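Local coordinates for protein putative enoyl-CoA hydratase (Streptomyces avermitilis, PDB 3GKB) that is of unconfirmed function but, as a putative enoyl-CoA hydratase of the crotonase-like family, probably acts on acyl-CoA thioesters, at residues A20-D25 / R54-S59; V108-L113 / A128-A133. One frame throughout, in Å; residues are numbered along the deposited sequence.

Contact 1 of 2, residues A20-D25 / R54-S59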
ATOM      1  N   ALA B  20      11.385  -9.729  25.851  1.00 14.34           N
ATOM      2  CA  ALA B  20      12.640 -10.431  25.547  1.00 15.25           C
ATOM      3  C   ALA B  20      13.420  -9.693  24.480  1.00 16.03           C
ATOM      4  O   ALA B  20      12.843  -9.215  23.524  1.00 16.86           O
ATOM      5  CB  ALA B  20      12.379 -11.854  25.122  1.00 14.85           C
ATOM      6  N   ARG B  21      14.730  -9.564  24.663  1.00 16.54           N
ATOM      7  CA  ARG B  21      15.609  -8.937  23.676  1.00 17.39           C
ATOM      8  C   ARG B  21      16.498 -10.036  23.119  1.00 17.49           C
ATOM      9  O   ARG B  21      17.170 -10.752  23.882  1.00 18.16           O
ATOM     10  CB  ARG B  21      16.455  -7.828  24.308  1.00 18.26           C
ATOM     11  CG  ARG B  21      15.683  -6.541  24.516  1.00 20.92           C
ATOM     12  CD  ARG B  21      16.586  -5.470  25.062  1.00 26.29           C
ATOM     13  NE  ARG B  21      16.961  -5.734  26.448  1.00 31.36           N
ATOM     14  CZ  ARG B  21      17.999  -5.179  27.084  1.00 36.05           C
ATOM     15  NH1 ARG B  21      18.810  -4.319  26.470  1.00 38.06           N
ATOM     16  NH2 ARG B  21      18.237  -5.500  28.351  1.00 37.41           N
ATOM     17  N   ILE B  22      16.458 -10.206  21.800  1.00 16.46           N
ATOM     18  CA  ILE B  22      17.296 -11.182  21.132  1.00 16.22           C
ATOM     19  C   ILE B  22      18.323 -10.379  20.353  1.00 16.74           C
ATOM     20  O   ILE B  22      17.970  -9.615  19.470  1.00 15.66           O
ATOM     21  CB  ILE B  22      16.457 -12.116  20.219  1.00 16.29           C
ATOM     22  CG1 ILE B  22      15.440 -12.921  21.059  1.00 16.50           C
ATOM     23  CG2 ILE B  22      17.356 -13.035  19.442  1.00 15.81           C
ATOM     24  CD1 ILE B  22      14.503 -13.801  20.225  1.00 17.05           C
ATOM     25  N   ILE B  23      19.587 -10.532  20.717  1.00 16.79           N
ATOM     26  CA  ILE B  23      20.666  -9.777  20.106  1.00 17.23           C
ATOM     27  C   ILE B  23      21.455 -10.741  19.244  1.00 16.37           C
ATOM     28  O   ILE B  23      22.026 -11.725  19.746  1.00 17.05           O
ATOM     29  CB  ILE B  23      21.616  -9.150  21.170  1.00 18.45           C
ATOM     30  CG1 ILE B  23      20.815  -8.260  22.142  1.00 22.07           C
ATOM     31  CG2 ILE B  23      22.733  -8.356  20.460  1.00 19.44           C
ATOM     32  CD1 ILE B  23      21.588  -7.830  23.403  1.00 26.48           C
ATOM     33  N   LEU B  24      21.502 -10.446  17.949  1.00 16.57           N
ATOM     34  CA  LEU B  24      22.132 -11.286  16.959  1.00 16.94           C
ATOM     35  C   LEU B  24      23.628 -10.933  16.884  1.00 17.77           C
ATOM     36  O   LEU B  24      23.981  -9.763  16.758  1.00 17.26           O
ATOM     37  CB  LEU B  24      21.434 -11.101  15.601  1.00 17.41           C
ATOM     38  CG  LEU B  24      19.915 -11.386  15.611  1.00 17.82           C
ATOM     39  CD1 LEU B  24      19.188 -10.635  14.492  1.00 17.64           C
ATOM     40  CD2 LEU B  24      19.666 -12.852  15.487  1.00 16.82           C
ATOM     41  N   ASP B  25      24.490 -11.943  17.035  1.00 18.42           N
ATOM     42  CA  ASP B  25      25.941 -11.734  17.201  1.00 19.77           C
ATOM     43  C   ASP B  25      26.712 -12.942  16.670  1.00 19.55           C
ATOM     44  O   ASP B  25      26.961 -13.930  17.400  1.00 19.11           O
ATOM     45  CB  ASP B  25      26.276 -11.451  18.671  1.00 20.15           C
ATOM     46  CG  ASP B  25      27.707 -10.928  18.888  1.00 23.75           C
ATOM     47  OD1 ASP B  25      28.499 -10.843  17.924  1.00 25.35           O
ATOM     48  OD2 ASP B  25      28.028 -10.547  20.053  1.00 29.00           O
ATOM     49  N   ARG B  54       5.779 -11.065  26.577  1.00 15.70           N
ATOM     50  CA  ARG B  54       4.722 -10.561  25.695  1.00 15.89           C
ATOM     51  C   ARG B  54       5.233  -9.876  24.410  1.00 15.46           C
ATOM     52  O   ARG B  54       4.481  -9.734  23.437  1.00 15.78           O
ATOM     53  CB  ARG B  54       3.796  -9.649  26.500  1.00 16.19           C
ATOM     54  CG  ARG B  54       3.071 -10.390  27.640  1.00 18.00           C
ATOM     55  CD  ARG B  54       2.167  -9.499  28.421  1.00 19.92           C
ATOM     56  NE  ARG B  54       2.896  -8.443  29.127  1.00 22.80           N
ATOM     57  CZ  ARG B  54       3.539  -8.596  30.286  1.00 25.84           C
ATOM     58  NH1 ARG B  54       3.577  -9.781  30.896  1.00 27.53           N
ATOM     59  NH2 ARG B  54       4.180  -7.564  30.835  1.00 25.86           N
ATOM     60  N   VAL B  55       6.479  -9.428  24.421  1.00 14.78           N
ATOM     61  CA  VAL B  55       7.086  -8.692  23.302  1.00 14.45           C
ATOM     62  C   VAL B  55       8.464  -9.253  23.114  1.00 14.29           C
ATOM     63  O   VAL B  55       9.151  -9.561  24.113  1.00 13.02           O
ATOM     64  CB  VAL B  55       7.162  -7.156  23.580  1.00 15.27           C
ATOM     65  CG1 VAL B  55       7.874  -6.419  22.438  1.00 15.30           C
ATOM     66  CG2 VAL B  55       5.731  -6.584  23.824  1.00 16.38           C
ATOM     67  N   ILE B  56       8.897  -9.374  21.853  1.00 13.99           N
ATOM     68  CA  ILE B  56      10.288  -9.763  21.532  1.00 14.97           C
ATOM     69  C   ILE B  56      10.889  -8.679  20.625  1.00 15.28           C
ATOM     70  O   ILE B  56      10.255  -8.267  19.644  1.00 16.14           O
ATOM     71  CB  ILE B  56      10.339 -11.109  20.775  1.00 14.83           C
ATOM     72  CG1 ILE B  56       9.791 -12.239  21.661  1.00 16.80           C
ATOM     73  CG2 ILE B  56      11.773 -11.388  20.279  1.00 16.95           C
ATOM     74  CD1 ILE B  56       9.448 -13.539  20.902  1.00 14.18           C
ATOM     75  N   VAL B  57      12.071  -8.179  20.981  1.00 14.71           N
ATOM     76  CA  VAL B  57      12.763  -7.181  20.168  1.00 13.83           C
ATOM     77  C   VAL B  57      14.069  -7.790  19.651  1.00 14.23           C
ATOM     78  O   VAL B  57      14.912  -8.245  20.438  1.00 14.15           O
ATOM     79  CB  VAL B  57      13.123  -5.902  20.929  1.00 13.98           C
ATOM     80  CG1 VAL B  57      13.804  -4.888  19.949  1.00 13.09           C
ATOM     81  CG2 VAL B  57      11.894  -5.250  21.581  1.00 14.88           C
ATOM     82  N   PHE B  58      14.224  -7.792  18.337  1.00 13.89           N
ATOM     83  CA  PHE B  58      15.435  -8.268  17.691  1.00 13.89           C
ATOM     84  C   PHE B  58      16.329  -7.096  17.362  1.00 13.81           C
ATOM     85  O   PHE B  58      15.876  -6.112  16.768  1.00 14.84           O
ATOM     86  CB  PHE B  58      15.099  -8.971  16.378  1.00 13.83           C
ATOM     87  CG  PHE B  58      14.205 -10.160  16.510  1.00 14.61           C
ATOM     88  CD1 PHE B  58      14.718 -11.412  16.764  1.00 18.58           C
ATOM     89  CD2 PHE B  58      12.847 -10.043  16.332  1.00 17.82           C
ATOM     90  CE1 PHE B  58      13.879 -12.528  16.837  1.00 17.70           C
ATOM     91  CE2 PHE B  58      12.026 -11.149  16.429  1.00 19.62           C
ATOM     92  CZ  PHE B  58      12.564 -12.393  16.690  1.00 18.74           C
ATOM     93  N   SER B  59      17.600  -7.221  17.723  1.00 14.31           N
ATOM     94  CA  SER B  59      18.590  -6.208  17.390  1.00 14.98           C
ATOM     95  C   SER B  59      19.909  -6.893  17.045  1.00 14.64           C
ATOM     96  O   SER B  59      20.076  -8.103  17.211  1.00 15.77           O
ATOM     97  CB  SER B  59      18.754  -5.197  18.538  1.00 14.78           C
ATOM     98  OG  SER B  59      19.354  -5.807  19.676  1.00 16.97           O
TER

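Contact 2 of 2, residues V108-L113 / A128-A133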
ATOM      1  N   VAL B 108       4.322 -10.109  20.384  1.00 15.21           N
ATOM      2  CA  VAL B 108       4.533  -9.063  19.374  1.00 15.56           C
ATOM      3  C   VAL B 108       6.016  -9.068  19.041  1.00 15.48           C
ATOM      4  O   VAL B 108       6.857  -9.064  19.959  1.00 16.27           O
ATOM      5  CB  VAL B 108       4.154  -7.686  19.925  1.00 15.27           C
ATOM      6  CG1 VAL B 108       4.525  -6.573  18.899  1.00 15.74           C
ATOM      7  CG2 VAL B 108       2.668  -7.656  20.305  1.00 16.53           C
ATOM      8  N   THR B 109       6.361  -9.118  17.753  1.00 15.65           N
ATOM      9  CA  THR B 109       7.764  -9.147  17.337  1.00 15.09           C
ATOM     10  C   THR B 109       8.145  -7.772  16.708  1.00 15.38           C
ATOM     11  O   THR B 109       7.424  -7.211  15.842  1.00 13.72           O
ATOM     12  CB  THR B 109       8.021 -10.267  16.336  1.00 15.46           C
ATOM     13  OG1 THR B 109       7.089 -10.160  15.236  1.00 15.32           O
ATOM     14  CG2 THR B 109       7.871 -11.664  17.007  1.00 16.82           C
ATOM     15  N   ILE B 110       9.255  -7.210  17.188  1.00 14.95           N
ATOM     16  CA  ILE B 110       9.709  -5.892  16.768  1.00 14.20           C
ATOM     17  C   ILE B 110      11.160  -6.007  16.310  1.00 15.10           C
ATOM     18  O   ILE B 110      11.977  -6.565  17.030  1.00 15.49           O
ATOM     19  CB  ILE B 110       9.633  -4.870  17.945  1.00 15.49           C
ATOM     20  CG1 ILE B 110       8.196  -4.708  18.437  1.00 14.78           C
ATOM     21  CG2 ILE B 110      10.194  -3.491  17.509  1.00 14.57           C
ATOM     22  CD1 ILE B 110       8.074  -3.898  19.771  1.00 16.39           C
ATOM     23  N   VAL B 111      11.481  -5.497  15.125  1.00 14.78           N
ATOM     24  CA  VAL B 111      12.889  -5.445  14.670  1.00 14.72           C
ATOM     25  C   VAL B 111      13.387  -4.006  14.785  1.00 14.67           C
ATOM     26  O   VAL B 111      12.709  -3.065  14.355  1.00 14.48           O
ATOM     27  CB  VAL B 111      13.057  -5.938  13.205  1.00 14.66           C
ATOM     28  CG1 VAL B 111      14.447  -5.541  12.633  1.00 14.63           C
ATOM     29  CG2 VAL B 111      12.830  -7.485  13.097  1.00 15.84           C
ATOM     30  N   LYS B 112      14.541  -3.850  15.417  1.00 14.63           N
ATOM     31  CA  LYS B 112      15.276  -2.595  15.459  1.00 15.51           C
ATOM     32  C   LYS B 112      16.448  -2.689  14.479  1.00 15.49           C
ATOM     33  O   LYS B 112      17.443  -3.391  14.764  1.00 15.84           O
ATOM     34  CB  LYS B 112      15.802  -2.342  16.863  1.00 16.06           C
ATOM     35  CG  LYS B 112      16.626  -1.071  16.969  1.00 17.78           C
ATOM     36  CD  LYS B 112      16.899  -0.700  18.429  1.00 17.22           C
ATOM     37  CE  LYS B 112      17.862  -1.641  19.087  1.00 17.98           C
ATOM     38  NZ  LYS B 112      18.252  -1.198  20.478  1.00 17.86           N
ATOM     39  N   LEU B 113      16.335  -1.978  13.360  1.00 15.23           N
ATOM     40  CA  LEU B 113      17.285  -2.066  12.254  1.00 15.37           C
ATOM     41  C   LEU B 113      18.145  -0.811  12.187  1.00 16.48           C
ATOM     42  O   LEU B 113      17.685   0.251  11.764  1.00 15.18           O
ATOM     43  CB  LEU B 113      16.549  -2.272  10.921  1.00 15.52           C
ATOM     44  CG  LEU B 113      17.446  -2.385   9.671  1.00 14.77           C
ATOM     45  CD1 LEU B 113      18.284  -3.695   9.760  1.00 15.30           C
ATOM     46  CD2 LEU B 113      16.657  -2.330   8.383  1.00 15.52           C
ATOM     47  N   ALA B 128       8.734  -9.724  10.743  1.00 14.03           N
ATOM     48  CA  ALA B 128       8.341  -9.300  12.089  1.00 14.08           C
ATOM     49  C   ALA B 128       7.053  -8.470  12.046  1.00 14.72           C
ATOM     50  O   ALA B 128       6.721  -7.858  11.024  1.00 14.51           O
ATOM     51  CB  ALA B 128       9.455  -8.522  12.752  1.00 13.63           C
ATOM     52  N   ASP B 129       6.332  -8.420  13.167  1.00 14.17           N
ATOM     53  CA  ASP B 129       5.121  -7.621  13.225  1.00 14.45           C
ATOM     54  C   ASP B 129       5.390  -6.160  12.890  1.00 14.44           C
ATOM     55  O   ASP B 129       4.595  -5.499  12.198  1.00 13.35           O
ATOM     56  CB  ASP B 129       4.430  -7.702  14.584  1.00 14.24           C
ATOM     57  CG  ASP B 129       3.905  -9.094  14.907  1.00 17.13           C
ATOM     58  OD1 ASP B 129       3.593  -9.889  13.987  1.00 15.98           O
ATOM     59  OD2 ASP B 129       3.819  -9.384  16.132  1.00 19.63           O
ATOM     60  N   MET B 130       6.514  -5.637  13.383  1.00 14.42           N
ATOM     61  CA  MET B 130       6.870  -4.246  13.080  1.00 15.53           C
ATOM     62  C   MET B 130       8.384  -4.082  13.028  1.00 15.74           C
ATOM     63  O   MET B 130       9.132  -4.809  13.726  1.00 15.79           O
ATOM     64  CB  MET B 130       6.188  -3.230  14.057  1.00 17.17           C
ATOM     65  CG  MET B 130       6.304  -3.439  15.541  1.00 18.12           C
ATOM     66  SD  MET B 130       5.064  -2.489  16.607  1.00  8.53           S
ATOM     67  CE  MET B 130       3.684  -3.586  16.675  1.00 17.45           C
ATOM     68  N   ALA B 131       8.837  -3.158  12.179  1.00 14.09           N
ATOM     69  CA  ALA B 131      10.251  -2.896  11.983  1.00 14.15           C
ATOM     70  C   ALA B 131      10.458  -1.372  11.947  1.00 13.81           C
ATOM     71  O   ALA B 131       9.761  -0.648  11.211  1.00 13.87           O
ATOM     72  CB  ALA B 131      10.739  -3.488  10.690  1.00 14.29           C
ATOM     73  N   PHE B 132      11.427  -0.927  12.730  1.00 13.88           N
ATOM     74  CA  PHE B 132      11.809   0.488  12.850  1.00 14.66           C
ATOM     75  C   PHE B 132      13.292   0.569  12.493  1.00 15.44           C
ATOM     76  O   PHE B 132      14.104  -0.208  13.037  1.00 14.91           O
ATOM     77  CB  PHE B 132      11.569   0.991  14.289  1.00 14.37           C
ATOM     78  CG  PHE B 132      10.124   0.880  14.722  1.00 15.41           C
ATOM     79  CD1 PHE B 132       9.176   1.735  14.178  1.00 16.38           C
ATOM     80  CD2 PHE B 132       9.688  -0.127  15.587  1.00 17.57           C
ATOM     81  CE1 PHE B 132       7.816   1.631  14.545  1.00 15.11           C
ATOM     82  CE2 PHE B 132       8.340  -0.223  15.959  1.00 18.54           C
ATOM     83  CZ  PHE B 132       7.412   0.657  15.409  1.00 17.15           C
ATOM     84  N   ALA B 133      13.651   1.513  11.616  1.00 15.71           N
ATOM     85  CA  ALA B 133      15.012   1.590  11.069  1.00 15.78           C
ATOM     86  C   ALA B 133      15.650   2.977  11.215  1.00 16.20           C
ATOM     87  O   ALA B 133      14.967   4.000  11.165  1.00 17.53           O
ATOM     88  CB  ALA B 133      15.044   1.167   9.582  1.00 15.67           C
TER
HETATM   89  O   HOH W   1       5.106 -12.081  15.028  1.00 19.86           O

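Contact 1 of 2, residues A20-D25 / R54-S59
The CD1 methyl of Ile-22 lies 3.6 Å from CG2 of Ile-56 and 3.7 Å from CE1 of Phe-58, and this three-residue cluster is the apolar centre where strands 19-24 and 55-60 pair in parallel within a beta-alpha-beta unit of the crotonase fold, helix 34-48 making the connection. Ile-22 reaches both partners because CG1 stands opposite the carbonyl carbon (chi1 -62°) and the chain then runs extended to CD1. The side chains of Ile-22 and Phe-58 run alongside each other in the same direction, while CG2 of Ile-56 sits over one face of the phenyl ring, toward its rim. Branched and aromatic residues suit this face because it is buried against helix 120-127, whose Phe-124 meets the ring of Phe-58 edge-to-face. Ala-20, on the same face, contributes just a methyl, 4.3 Å from CG1 of Ile-56. The other face carries Arg-21, Ile-23, Val-57 and Ser-59; there Val-57 packs against helix 195-210, and the guanidinium of Arg-21 extends clear of the partner strand. Five backbone hydrogen bonds join the strands, from Ala-20 N to Val-55 O at one end through Val-57, Ile-22 and Ser-59 as donors to Leu-24 N at the other, so the inward amides and carbonyls are satisfied without side-chain help. Toward the polar edge, the short side chain of Ser-59 lets CG1 of Ile-23 come within 3.8 Å of its OG, a van der Waals contact. The pairing closes with Leu-24 N giving a nearly straight bond (172°) to Ser-59 O at 2.8 Å, while CB and CG of Leu-24 rest beside that same oxygen.

Contact 2 of 2, residues V108-L113 / A128-A133
With OG1 of Thr-109 between its own backbone N and carbonyl carbon (chi1 53°), and CG of Asp-129 opposite its carbonyl carbon (chi1 -65°), the two side chains run roughly perpendicular and each takes a backbone N-H of the other residue. Asp-129 N gives a 2.8 Å bond to OG1 of Thr-109, and Thr-109 N reaches OD2 of Asp-129 at 3.0 Å from above the carboxylate plane. Water 1 also bonds OG1, and weakly OD1 of Asp-129. This double link precedes parallel pairing of strands 108-113 and 130-134 in the main sheet of the crotonase fold, where Met-130 N, Val-111 N, Phe-132 N and Leu-113 N donate in turn to Thr-109 O, Met-130 O, Val-111 O and Phe-132 O. On one face CG1 of Ile-110 lies 3.7 Å from CG of Met-130, its CG2 approaches the rim of the Phe-132 ring close to its plane, and flexible Met-130 bends to bring CE to CG1 of Val-108. On the face of Val-111 and Ala-131, CG2 of Val-111 packs 3.5 Å from CB of Ala-128, a small methyl in the turn before the strand. Asp-129 also forms salt bridges, OD2 with Lys-221 and OD1 with Arg-165 of a second subunit. With an alanine here, Thr-109 N would probably lose its acceptor, and both cations their carboxylate partner. The negative charge is thus probably stabilised from two sides of a subunit boundary, coupling this strand start to the trimer interface.

From the N terminus, the chain leaves strand 19-24, passes through helix 34-48 and returns in strand 55-60, where contact 1 closes its loop. It then runs through helices 78-87 and 96-103 to strand 108-113, and contact 2 closes a second, shorter loop that includes strand 116-118 and helix 120-127. The two loops follow in series and neither nest nor cross. Their inner strands are neighbours: Ile-56 N lies 2.8 Å from Val-108 O, a probable hydrogen bond, and CG1 of Val-55 packs on CD1 of Ile-110. Four parallel strands that are adjacent across the main sheet, 19-24, 55-60, 108-113 and 130-134, are thereby joined, and helix 195-210 packs against both contacts.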